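PDB 7BVC: integral membrane indolylacetylinositol arabinosyltransferase EmbB from Mycolicibacterium smegmatis MC2 155, which probably transfers arabinose units to build the arabinan of mycobacterial cell-wall arabinogalactan, and is bound here by the drug ethambutol. Local coordinates for residues 484-498 with 1070-1082. Numbering follows the deposited sequence.
Sequences TIATVLEATRIRTAI and SGLYSPGPLRIRP
Ile1080 buries more surface than any other residue between the irregular C-terminal strip 1070-1082 and the segment 484-498 with its helix 485-497. Its two branches divide the work: CG2 lies 3.6 Å from Ile498 CD1, whereas CD1 reaches inward to Ile494 CG1, also at 3.6 Å. CG1 of Ile1080 stands anti to its own carbonyl carbon (chi1 -76°), which sends the longer branch back along the helix, past the guanidinium of Arg493 running in the opposite direction. The tip of the same Ile494, CD1, meets Leu1078 CD1 at 3.7 Å, so that Ile494 touches both residues of the strip. Pro1077 CB adds to the packing, lying over one face of the Arg493 guanidinium, displaced toward its rim.

Polar contacts flank this small hydrophobic seam. Within the helix, Arg493 NH2 forms a salt bridge with Glu490 OE1, and NE adds a weak bond to the same oxygen; the bends at chi2 of Glu490 and chi3 of Arg493 fold the two chains together. Leu1078 N approaches the same OE1 at 3.5 Å in a weak hydrogen bond. At the C-terminal end of the helix, Ala497 O lies at the guanidinium edge of Arg1081, near its plane, and is placed to accept a weak, strongly bent bond from NH1, whose details are doubtful.

Around the helix start, packing is against backbone: Gly1071 O sits close to Thr484 CG2 and Ile485 CG2, and Ala486 CB faces Tyr1073 O at 3.6 Å.

The contact thus fastens the tail following strand 1063-1068, in the C-terminal domain, along a helix of the GT-C-related part of the chain, one that lies between predicted transmembrane helices. On another side of that helix Arg495 pairs with Glu313 of the ethambutol pocket. On the strip, Gly1076 O accepts a hydrogen bond from Arg213, in the loop ahead of strand 216-218.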
loop_
_atom_site.group_PDB
_atom_site.type_symbol
_atom_site.label_atom_id
_atom_site.label_comp_id
_atom_site.label_asym_id
_atom_site.label_seq_id
_atom_site.Cartn_x
_atom_site.Cartn_y
_atom_site.Cartn_z
ATOM N N THR B 484 -34.469 15.082 -0.747
ATOM C CA THR B 484 -35.479 14.443 0.083
ATOM C C THR B 484 -34.804 13.299 0.827
ATOM O O THR B 484 -33.801 12.748 0.367
ATOM C CB THR B 484 -36.657 13.962 -0.781
ATOM O OG1 THR B 484 -37.359 15.097 -1.300
ATOM C CG2 THR B 484 -37.630 13.117 0.008
ATOM N N ILE B 485 -35.351 12.953 1.996
ATOM C CA ILE B 485 -34.732 11.925 2.830
ATOM C C ILE B 485 -34.667 10.585 2.106
ATOM O O ILE B 485 -33.713 9.819 2.289
ATOM C CB ILE B 485 -35.472 11.815 4.181
ATOM C CG1 ILE B 485 -34.670 10.963 5.167
ATOM C CG2 ILE B 485 -36.875 11.259 3.998
ATOM C CD1 ILE B 485 -33.348 11.571 5.559
ATOM N N ALA B 486 -35.653 10.289 1.254
ATOM C CA ALA B 486 -35.641 9.028 0.521
ATOM C C ALA B 486 -34.520 9.001 -0.512
ATOM O O ALA B 486 -33.778 8.017 -0.614
ATOM C CB ALA B 486 -36.996 8.798 -0.147
ATOM N N THR B 487 -34.382 10.078 -1.289
ATOM C CA THR B 487 -33.306 10.137 -2.269
ATOM C C THR B 487 -31.942 10.202 -1.597
ATOM O O THR B 487 -30.967 9.650 -2.120
ATOM C CB THR B 487 -33.499 11.337 -3.193
ATOM O OG1 THR B 487 -33.175 12.540 -2.488
ATOM C CG2 THR B 487 -34.937 11.413 -3.670
ATOM N N VAL B 488 -31.857 10.846 -0.434
ATOM C CA VAL B 488 -30.603 10.868 0.310
ATOM C C VAL B 488 -30.234 9.463 0.766
ATOM O O VAL B 488 -29.078 9.041 0.643
ATOM C CB VAL B 488 -30.704 11.844 1.496
ATOM C CG1 VAL B 488 -29.627 11.547 2.523
ATOM C CG2 VAL B 488 -30.594 13.277 1.011
ATOM N N LEU B 489 -31.208 8.711 1.285
ATOM C CA LEU B 489 -30.941 7.336 1.693
ATOM C C LEU B 489 -30.522 6.479 0.505
ATOM O O LEU B 489 -29.603 5.660 0.617
ATOM C CB LEU B 489 -32.174 6.742 2.373
ATOM C CG LEU B 489 -32.454 7.209 3.802
ATOM C CD1 LEU B 489 -33.770 6.638 4.300
ATOM C CD2 LEU B 489 -31.316 6.818 4.724
ATOM N N GLU B 490 -31.178 6.658 -0.644
ATOM C CA GLU B 490 -30.828 5.870 -1.823
ATOM C C GLU B 490 -29.412 6.177 -2.297
ATOM O O GLU B 490 -28.634 5.262 -2.598
ATOM C CB GLU B 490 -31.831 6.131 -2.944
ATOM C CG GLU B 490 -31.555 5.358 -4.219
ATOM C CD GLU B 490 -31.807 3.872 -4.064
ATOM O OE1 GLU B 490 -31.081 3.076 -4.695
ATOM O OE2 GLU B 490 -32.729 3.499 -3.309
ATOM N N ALA B 491 -29.057 7.460 -2.367
ATOM C CA ALA B 491 -27.724 7.828 -2.827
ATOM C C ALA B 491 -26.653 7.384 -1.840
ATOM O O ALA B 491 -25.555 6.983 -2.244
ATOM C CB ALA B 491 -27.655 9.331 -3.070
ATOM N N THR B 492 -26.951 7.442 -0.539
ATOM C CA THR B 492 -26.005 6.928 0.448
ATOM C C THR B 492 -25.833 5.423 0.319
ATOM O O THR B 492 -24.713 4.916 0.441
ATOM C CB THR B 492 -26.464 7.287 1.859
ATOM O OG1 THR B 492 -26.662 8.701 1.953
ATOM C CG2 THR B 492 -25.424 6.862 2.878
ATOM N N ARG B 493 -26.923 4.698 0.063
ATOM C CA ARG B 493 -26.824 3.266 -0.190
ATOM C C ARG B 493 -25.922 2.986 -1.383
ATOM O O ARG B 493 -25.077 2.086 -1.339
ATOM C CB ARG B 493 -28.215 2.678 -0.420
ATOM C CG ARG B 493 -28.205 1.213 -0.811
ATOM C CD ARG B 493 -29.563 0.772 -1.326
ATOM N NE ARG B 493 -29.821 1.268 -2.674
ATOM C CZ ARG B 493 -29.562 0.584 -3.784
ATOM N NH1 ARG B 493 -29.039 -0.632 -3.711
ATOM N NH2 ARG B 493 -29.830 1.115 -4.968
ATOM N N ILE B 494 -26.086 3.756 -2.460
ATOM C CA ILE B 494 -25.253 3.565 -3.648
ATOM C C ILE B 494 -23.785 3.815 -3.318
ATOM O O ILE B 494 -22.911 2.984 -3.606
ATOM C CB ILE B 494 -25.728 4.477 -4.793
ATOM C CG1 ILE B 494 -27.152 4.121 -5.209
ATOM C CG2 ILE B 494 -24.793 4.367 -5.978
ATOM C CD1 ILE B 494 -27.680 4.984 -6.322
ATOM N N ARG B 495 -23.491 4.970 -2.714
ATOM C CA ARG B 495 -22.107 5.332 -2.426
ATOM C C ARG B 495 -21.453 4.358 -1.457
ATOM O O ARG B 495 -20.240 4.136 -1.528
ATOM C CB ARG B 495 -22.039 6.750 -1.865
ATOM C CG ARG B 495 -22.468 7.825 -2.839
ATOM C CD ARG B 495 -22.647 9.153 -2.133
ATOM N NE ARG B 495 -22.879 10.242 -3.074
ATOM C CZ ARG B 495 -21.955 11.129 -3.429
ATOM N NH1 ARG B 495 -20.735 11.059 -2.917
ATOM N NH2 ARG B 495 -22.253 12.088 -4.295
ATOM N N THR B 496 -22.230 3.771 -0.547
ATOM C CA THR B 496 -21.663 2.807 0.389
ATOM C C THR B 496 -21.458 1.449 -0.268
ATOM O O THR B 496 -20.454 0.777 -0.005
ATOM C CB THR B 496 -22.566 2.677 1.615
ATOM O OG1 THR B 496 -22.821 3.975 2.159
ATOM C CG2 THR B 496 -21.903 1.815 2.674
ATOM N N ALA B 497 -22.387 1.031 -1.130
ATOM C CA ALA B 497 -22.267 -0.274 -1.764
ATOM C C ALA B 497 -21.186 -0.292 -2.835
ATOM O O ALA B 497 -20.634 -1.357 -3.131
ATOM C CB ALA B 497 -23.610 -0.689 -2.364
ATOM N N ILE B 498 -20.867 0.858 -3.429
ATOM C CA ILE B 498 -19.912 0.930 -4.535
ATOM C C ILE B 498 -18.623 1.634 -4.121
ATOM O O ILE B 498 -17.544 1.040 -4.152
ATOM C CB ILE B 498 -20.541 1.606 -5.772
ATOM C CG1 ILE B 498 -21.500 0.657 -6.476
ATOM C CG2 ILE B 498 -19.464 2.044 -6.741
ATOM C CD1 ILE B 498 -22.111 1.254 -7.707
ATOM N N SER B 1070 -44.484 12.413 -1.585
ATOM C CA SER B 1070 -44.766 12.782 -0.203
ATOM C C SER B 1070 -43.543 12.642 0.696
ATOM O O SER B 1070 -43.676 12.320 1.882
ATOM C CB SER B 1070 -45.914 11.946 0.361
ATOM O OG SER B 1070 -45.894 11.951 1.776
ATOM N N GLY B 1071 -42.346 12.871 0.160
ATOM C CA GLY B 1071 -41.139 12.904 0.961
ATOM C C GLY B 1071 -40.668 11.578 1.513
ATOM O O GLY B 1071 -39.537 11.501 2.004
ATOM N N LEU B 1072 -41.491 10.532 1.468
ATOM C CA LEU B 1072 -41.072 9.193 1.851
ATOM C C LEU B 1072 -41.268 8.184 0.736
ATOM O O LEU B 1072 -40.933 7.008 0.915
ATOM C CB LEU B 1072 -41.833 8.726 3.099
ATOM C CG LEU B 1072 -41.421 9.379 4.415
ATOM C CD1 LEU B 1072 -42.605 9.488 5.356
ATOM C CD2 LEU B 1072 -40.294 8.594 5.060
ATOM N N TYR B 1073 -41.802 8.608 -0.405
ATOM C CA TYR B 1073 -42.066 7.694 -1.503
ATOM C C TYR B 1073 -40.763 7.230 -2.140
ATOM O O TYR B 1073 -39.813 8.002 -2.288
ATOM C CB TYR B 1073 -42.955 8.379 -2.541
ATOM C CG TYR B 1073 -43.196 7.572 -3.792
ATOM C CD1 TYR B 1073 -44.238 6.659 -3.858
ATOM C CD2 TYR B 1073 -42.399 7.738 -4.914
ATOM C CE1 TYR B 1073 -44.470 5.924 -5.002
ATOM C CE2 TYR B 1073 -42.623 7.008 -6.062
ATOM C CZ TYR B 1073 -43.658 6.104 -6.101
ATOM O OH TYR B 1073 -43.882 5.375 -7.244
ATOM N N SER B 1074 -40.723 5.956 -2.515
ATOM C CA SER B 1074 -39.564 5.391 -3.190
ATOM C C SER B 1074 -40.019 4.334 -4.189
ATOM O O SER B 1074 -40.608 3.320 -3.796
ATOM C CB SER B 1074 -38.584 4.790 -2.183
ATOM O OG SER B 1074 -37.463 4.225 -2.839
ATOM N N PRO B 1075 -39.768 4.530 -5.487
ATOM C CA PRO B 1075 -40.255 3.574 -6.488
ATOM C C PRO B 1075 -39.524 2.244 -6.491
ATOM O O PRO B 1075 -39.947 1.330 -7.211
ATOM C CB PRO B 1075 -40.032 4.318 -7.810
ATOM C CG PRO B 1075 -38.888 5.226 -7.530
ATOM C CD PRO B 1075 -39.053 5.662 -6.101
ATOM N N GLY B 1076 -38.454 2.101 -5.716
ATOM C CA GLY B 1076 -37.674 0.890 -5.711
ATOM C C GLY B 1076 -36.195 1.174 -5.863
ATOM O O GLY B 1076 -35.786 2.283 -6.220
ATOM N N PRO B 1077 -35.363 0.176 -5.592
ATOM C CA PRO B 1077 -33.913 0.379 -5.668
ATOM C C PRO B 1077 -33.450 0.555 -7.106
ATOM O O PRO B 1077 -34.164 0.273 -8.070
ATOM C CB PRO B 1077 -33.345 -0.900 -5.050
ATOM C CG PRO B 1077 -34.396 -1.924 -5.302
ATOM C CD PRO B 1077 -35.708 -1.201 -5.202
ATOM N N LEU B 1078 -32.219 1.038 -7.237
ATOM C CA LEU B 1078 -31.572 1.179 -8.530
ATOM C C LEU B 1078 -30.804 -0.091 -8.880
ATOM O O LEU B 1078 -30.475 -0.906 -8.017
ATOM C CB LEU B 1078 -30.625 2.380 -8.531
ATOM C CG LEU B 1078 -31.189 3.701 -9.052
ATOM C CD1 LEU B 1078 -30.128 4.784 -9.026
ATOM C CD2 LEU B 1078 -31.714 3.514 -10.458
ATOM N N ARG B 1079 -30.518 -0.250 -10.169
ATOM C CA ARG B 1079 -29.749 -1.388 -10.659
ATOM C C ARG B 1079 -28.268 -1.051 -10.518
ATOM O O ARG B 1079 -27.757 -0.168 -11.214
ATOM C CB ARG B 1079 -30.115 -1.704 -12.106
ATOM C CG ARG B 1079 -29.875 -3.147 -12.504
ATOM C CD ARG B 1079 -28.482 -3.333 -13.064
ATOM N NE ARG B 1079 -28.152 -4.739 -13.263
ATOM C CZ ARG B 1079 -26.920 -5.192 -13.464
ATOM N NH1 ARG B 1079 -26.707 -6.488 -13.633
ATOM N NH2 ARG B 1079 -25.900 -4.346 -13.492
ATOM N N ILE B 1080 -27.584 -1.751 -9.619
ATOM C CA ILE B 1080 -26.201 -1.446 -9.260
ATOM C C ILE B 1080 -25.256 -2.568 -9.683
ATOM O O ILE B 1080 -24.336 -2.350 -10.471
ATOM C CB ILE B 1080 -26.076 -1.149 -7.749
ATOM C CG1 ILE B 1080 -26.615 0.244 -7.434
ATOM C CG2 ILE B 1080 -24.637 -1.258 -7.294
ATOM C CD1 ILE B 1080 -26.420 0.643 -5.996
ATOM N N ARG B 1081 -25.468 -3.771 -9.170
ATOM C CA ARG B 1081 -24.590 -4.906 -9.394
ATOM C C ARG B 1081 -25.418 -6.132 -9.741
ATOM O O ARG B 1081 -26.603 -6.207 -9.400
ATOM C CB ARG B 1081 -23.737 -5.189 -8.150
ATOM C CG ARG B 1081 -22.612 -4.197 -7.928
ATOM C CD ARG B 1081 -21.800 -4.564 -6.701
ATOM N NE ARG B 1081 -22.660 -4.919 -5.575
ATOM C CZ ARG B 1081 -22.643 -4.304 -4.398
ATOM N NH1 ARG B 1081 -21.807 -3.299 -4.185
ATOM N NH2 ARG B 1081 -23.463 -4.697 -3.432
ATOM N N PRO B 1082 -24.820 -7.119 -10.425
ATOM C CA PRO B 1082 -25.539 -8.355 -10.744
ATOM C C PRO B 1082 -25.685 -9.280 -9.538
ATOM O O PRO B 1082 -25.125 -8.979 -8.483
ATOM C CB PRO B 1082 -24.664 -8.999 -11.817
ATOM C CG PRO B 1082 -23.295 -8.508 -11.514
ATOM C CD PRO B 1082 -23.471 -7.103 -11.018
#